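PDB 1LMI: immunogenic protein MPT63/MPB63 from Mycobacterium tuberculosis, which is a major secreted, immunogenic protein of unknown biochemical function, built as a small beta-sandwich. Local coordinates for residues W82-T94 against G98-T110. Numbering follows the deposited sequence.
Sequences WQAAGPDTISGAT and GEQSTGKIYFDVT
Lys104 grips the loop 82-94 through both of its backbone polar atoms: its N donates to Asp88 O at 2.8 Å in a nearly straight bond (176°), and its O accepts from Ile90 N at 3.0 Å. These two bonds, flanking Thr89, make Thr89-Lys104 a single beta bridge, to which Thr89 CA adds a CA-H...O contact with Lys104 O at 3.4 Å. The chains meet closely at Gly103, whose CA is 3.6 Å from Ile90 N. The Tyr106 ring reaches the turn at Gly86 and Pro87, with CE2 against Gly86 CA. Pro87 O sits near the ring plane at the edge, and Tyr106 OH lies 2.4 Å from it, too short to be taken at face value; Pro87 CD packs 3.5 Å from Tyr106 CZ. The extended chain of Ile90 (chi1 -170°, chi2 165°) brings CD1 3.6 Å from Ser101 O, while its CG2 meets Ile105 CG2 at 3.9 Å. Strand 100-109 is an outermost strand of the four-stranded antiparallel sheet of the beta-sandwich, paired along its other edge with strand 46-56; the loop thus covers part of its outer edge. Ile105 also touches Phe68 of the second sheet, so the Ile90-Ile105 pair borders the interior. One water joins Gln83 O to Tyr106 N; another accepts a hydrogen bond from Ser91 N and donates to Ser101 OG and Thr102 O. Ser101 OG in turn donates to a third water, bound to Ser91 O and Ala93 O, beside an ST turn in which Ser91 OG accepts from Ala93 N.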
loop_
_atom_site.group_PDB
_atom_site.type_symbol
_atom_site.label_atom_id
_atom_site.label_comp_id
_atom_site.label_asym_id
_atom_site.label_seq_id
_atom_site.Cartn_x
_atom_site.Cartn_y
_atom_site.Cartn_z
ATOM N N TRP A 82 2.232 -7.637 -5.634
ATOM C CA TRP A 82 3.446 -7.311 -4.928
ATOM C C TRP A 82 4.844 -8.693 -6.285
ATOM O O TRP A 82 4.160 -9.653 -6.118
ATOM C CB TRP A 82 3.593 -7.799 -3.522
ATOM C CG TRP A 82 3.846 -9.226 -3.192
ATOM C CD1 TRP A 82 5.025 -9.749 -2.724
ATOM C CD2 TRP A 82 2.942 -10.332 -3.288
ATOM N NE1 TRP A 82 4.903 -11.106 -2.528
ATOM C CE2 TRP A 82 3.631 -11.487 -2.867
ATOM C CE3 TRP A 82 1.609 -10.450 -3.693
ATOM C CZ2 TRP A 82 3.054 -12.753 -2.830
ATOM C CZ3 TRP A 82 1.049 -11.712 -3.654
ATOM C CH2 TRP A 82 1.747 -12.847 -3.233
ATOM N N GLN A 83 5.930 -8.059 -6.237
ATOM C CA GLN A 83 6.418 -6.702 -6.146
ATOM C C GLN A 83 5.915 -5.949 -7.388
ATOM O O GLN A 83 4.943 -5.186 -7.191
ATOM C CB GLN A 83 7.926 -6.625 -5.952
ATOM C CG GLN A 83 8.321 -6.630 -4.477
ATOM C CD GLN A 83 7.864 -5.408 -3.709
ATOM O OE1 GLN A 83 6.813 -4.825 -3.981
ATOM N NE2 GLN A 83 8.664 -5.006 -2.719
ATOM N N ALA A 84 5.972 -6.583 -8.545
ATOM C CA ALA A 84 6.922 -7.557 -9.041
ATOM C C ALA A 84 7.532 -7.026 -10.337
ATOM O O ALA A 84 8.681 -6.584 -10.365
ATOM C CB ALA A 84 6.276 -8.916 -9.249
ATOM N N ALA A 85 6.754 -7.041 -11.424
ATOM C CA ALA A 85 7.221 -6.344 -12.620
ATOM C C ALA A 85 7.042 -4.838 -12.366
ATOM O O ALA A 85 7.734 -4.334 -11.473
ATOM C CB ALA A 85 6.489 -6.771 -13.867
ATOM N N GLY A 86 5.922 -4.328 -12.834
ATOM C CA GLY A 86 5.329 -3.030 -12.667
ATOM C C GLY A 86 6.264 -1.846 -12.779
ATOM O O GLY A 86 7.339 -1.818 -12.179
ATOM N N PRO A 87 5.868 -0.844 -13.571
ATOM C CA PRO A 87 6.692 0.334 -13.754
ATOM C C PRO A 87 6.741 1.237 -12.515
ATOM O O PRO A 87 5.727 1.432 -11.845
ATOM C CB PRO A 87 6.015 1.101 -14.891
ATOM C CG PRO A 87 4.679 0.492 -15.083
ATOM C CD PRO A 87 4.623 -0.805 -14.345
ATOM N N ASP A 88 7.946 1.749 -12.292
ATOM C CA ASP A 88 8.286 2.654 -11.204
ATOM C C ASP A 88 7.706 2.135 -9.892
ATOM O O ASP A 88 7.165 2.939 -9.118
ATOM C CB ASP A 88 7.756 4.053 -11.487
ATOM C CG ASP A 88 7.914 4.427 -12.951
ATOM O OD1 ASP A 88 9.071 4.359 -13.425
ATOM O OD2 ASP A 88 6.895 4.773 -13.586
ATOM N N THR A 89 7.832 0.838 -9.690
ATOM C CA THR A 89 7.371 0.203 -8.472
ATOM C C THR A 89 8.170 0.685 -7.265
ATOM O O THR A 89 9.388 0.856 -7.328
ATOM C CB THR A 89 7.469 -1.331 -8.567
ATOM O OG1 THR A 89 6.490 -1.806 -9.509
ATOM C CG2 THR A 89 7.101 -1.998 -7.254
ATOM N N ILE A 90 7.515 0.880 -6.126
ATOM C CA ILE A 90 8.277 1.149 -4.907
ATOM C C ILE A 90 9.279 0.020 -4.642
ATOM O O ILE A 90 9.010 -1.163 -4.927
ATOM C CB ILE A 90 7.334 1.342 -3.710
ATOM C CG1 ILE A 90 8.043 1.859 -2.458
ATOM C CG2 ILE A 90 6.533 0.069 -3.440
ATOM C CD1 ILE A 90 7.089 2.385 -1.390
ATOM N N SER A 91 10.428 0.446 -4.132
ATOM C CA SER A 91 11.489 -0.522 -3.825
ATOM C C SER A 91 11.172 -1.282 -2.560
ATOM O O SER A 91 10.614 -0.725 -1.617
ATOM C CB SER A 91 12.828 0.220 -3.668
ATOM O OG SER A 91 13.871 -0.648 -3.219
ATOM N N GLY A 92 11.564 -2.559 -2.499
ATOM C CA GLY A 92 11.332 -3.244 -1.227
ATOM C C GLY A 92 12.549 -3.150 -0.317
ATOM O O GLY A 92 12.554 -3.808 0.735
ATOM N N ALA A 93 13.566 -2.365 -0.699
ATOM C CA ALA A 93 14.782 -2.295 0.121
ATOM C C ALA A 93 14.584 -1.641 1.484
ATOM O O ALA A 93 13.733 -0.763 1.663
ATOM C CB ALA A 93 15.864 -1.522 -0.635
ATOM N N THR A 94 15.397 -2.070 2.456
ATOM C CA THR A 94 15.393 -1.505 3.800
ATOM C C THR A 94 15.911 -0.076 3.771
ATOM O O THR A 94 16.905 0.243 3.120
ATOM C CB THR A 94 16.296 -2.335 4.737
ATOM O OG1 THR A 94 15.760 -3.662 4.807
ATOM C CG2 THR A 94 16.307 -1.841 6.166
ATOM N N GLY A 98 14.905 8.161 9.141
ATOM C CA GLY A 98 14.986 9.524 8.619
ATOM C C GLY A 98 14.857 9.600 7.106
ATOM O O GLY A 98 14.689 10.691 6.590
ATOM N N GLU A 99 14.930 8.469 6.414
ATOM C CA GLU A 99 14.765 8.430 4.952
ATOM C C GLU A 99 13.349 7.993 4.618
ATOM O O GLU A 99 12.559 7.603 5.496
ATOM C CB GLU A 99 15.818 7.487 4.356
ATOM C CG GLU A 99 17.225 8.001 4.638
ATOM C CD GLU A 99 18.269 7.423 3.722
ATOM O OE1 GLU A 99 17.971 6.615 2.814
ATOM O OE2 GLU A 99 19.444 7.828 3.936
ATOM N N GLN A 100 13.047 8.095 3.336
ATOM C CA GLN A 100 11.757 7.721 2.773
ATOM C C GLN A 100 11.966 6.946 1.487
ATOM O O GLN A 100 13.048 7.036 0.889
ATOM C CB GLN A 100 10.867 8.962 2.518
ATOM C CG GLN A 100 10.750 9.827 3.754
ATOM C CD GLN A 100 9.558 10.731 3.834
ATOM O OE1 GLN A 100 8.563 10.504 3.139
ATOM N NE2 GLN A 100 9.603 11.733 4.696
ATOM N N SER A 101 10.903 6.242 1.071
ATOM C CA SER A 101 10.977 5.485 -0.175
ATOM C C SER A 101 9.645 5.571 -0.886
ATOM O O SER A 101 8.626 5.364 -0.209
ATOM C CB SER A 101 11.405 4.053 0.156
ATOM O OG SER A 101 11.644 3.262 -0.974
ATOM N N THR A 102 9.615 5.866 -2.177
ATOM C CA THR A 102 8.318 6.037 -2.823
ATOM C C THR A 102 8.243 5.258 -4.128
ATOM O O THR A 102 9.263 4.889 -4.724
ATOM C CB THR A 102 8.059 7.552 -3.035
ATOM O OG1 THR A 102 6.688 7.781 -3.348
ATOM C CG2 THR A 102 8.853 8.036 -4.254
ATOM N N GLY A 103 7.007 5.040 -4.572
ATOM C CA GLY A 103 6.860 4.423 -5.902
ATOM C C GLY A 103 5.434 3.947 -6.065
ATOM O O GLY A 103 4.549 4.167 -5.238
ATOM N N LYS A 104 5.199 3.254 -7.184
ATOM C CA LYS A 104 3.870 2.710 -7.412
ATOM C C LYS A 104 3.641 1.317 -6.847
ATOM O O LYS A 104 4.548 0.512 -6.671
ATOM C CB LYS A 104 3.639 2.617 -8.939
ATOM C CG LYS A 104 3.867 3.949 -9.642
ATOM C CD LYS A 104 2.829 4.966 -9.234
ATOM C CE LYS A 104 2.409 5.924 -10.329
ATOM N NZ LYS A 104 3.515 6.504 -11.124
ATOM N N ILE A 105 2.358 1.049 -6.604
ATOM C CA ILE A 105 1.888 -0.304 -6.278
ATOM C C ILE A 105 0.723 -0.555 -7.227
ATOM O O ILE A 105 0.040 0.399 -7.624
ATOM C CB ILE A 105 1.460 -0.435 -4.809
ATOM C CG1 ILE A 105 0.487 0.664 -4.358
ATOM C CG2 ILE A 105 2.669 -0.482 -3.856
ATOM C CD1 ILE A 105 -0.076 0.460 -2.965
ATOM N N TYR A 106 0.504 -1.789 -7.632
ATOM C CA TYR A 106 -0.537 -2.125 -8.599
ATOM C C TYR A 106 -1.548 -3.138 -8.087
ATOM O O TYR A 106 -1.255 -3.885 -7.161
ATOM C CB TYR A 106 0.164 -2.671 -9.856
ATOM C CG TYR A 106 1.039 -1.613 -10.514
ATOM C CD1 TYR A 106 0.445 -0.650 -11.304
ATOM C CD2 TYR A 106 2.415 -1.573 -10.334
ATOM C CE1 TYR A 106 1.199 0.331 -11.925
ATOM C CE2 TYR A 106 3.182 -0.591 -10.946
ATOM C CZ TYR A 106 2.563 0.352 -11.739
ATOM O OH TYR A 106 3.339 1.334 -12.330
ATOM N N PHE A 107 -2.723 -3.166 -8.718
ATOM C CA PHE A 107 -3.822 -4.066 -8.358
ATOM C C PHE A 107 -4.507 -4.585 -9.633
ATOM O O PHE A 107 -4.527 -3.852 -10.634
ATOM C CB PHE A 107 -4.859 -3.355 -7.484
ATOM C CG PHE A 107 -4.281 -2.597 -6.305
ATOM C CD1 PHE A 107 -4.032 -3.213 -5.101
ATOM C CD2 PHE A 107 -3.996 -1.246 -6.451
ATOM C CE1 PHE A 107 -3.492 -2.498 -4.064
ATOM C CE2 PHE A 107 -3.439 -0.522 -5.392
ATOM C CZ PHE A 107 -3.182 -1.147 -4.191
ATOM N N ASP A 108 -5.070 -5.775 -9.631
ATOM C CA ASP A 108 -5.827 -6.262 -10.796
ATOM C C ASP A 108 -7.304 -6.162 -10.476
ATOM O O ASP A 108 -7.861 -6.963 -9.726
ATOM C CB ASP A 108 -5.422 -7.714 -11.079
ATOM C CG ASP A 108 -6.043 -8.297 -12.326
ATOM O OD1 ASP A 108 -6.758 -7.533 -13.020
ATOM O OD2 ASP A 108 -5.799 -9.504 -12.583
ATOM N N VAL A 109 -7.985 -5.111 -10.977
ATOM C CA VAL A 109 -9.352 -4.865 -10.560
ATOM C C VAL A 109 -10.315 -5.638 -11.464
ATOM O O VAL A 109 -10.430 -5.335 -12.644
ATOM C CB VAL A 109 -9.646 -3.351 -10.572
ATOM C CG1 VAL A 109 -11.128 -3.067 -10.347
ATOM C CG2 VAL A 109 -8.790 -2.622 -9.530
ATOM N N THR A 110 -10.947 -6.624 -10.856
ATOM C CA THR A 110 -11.847 -7.484 -11.607
ATOM C C THR A 110 -13.312 -7.248 -11.300
ATOM O O THR A 110 -14.197 -7.925 -11.849
ATOM C CB THR A 110 -11.534 -8.964 -11.251
ATOM O OG1 THR A 110 -11.625 -9.072 -9.842
ATOM C CG2 THR A 110 -10.148 -9.341 -11.726
HETATM O O HOH W 1 2.528 -3.872 -7.250
HETATM O O HOH W 2 12.341 0.843 -0.012
HETATM O O HOH W 3 11.276 3.219 -3.734
#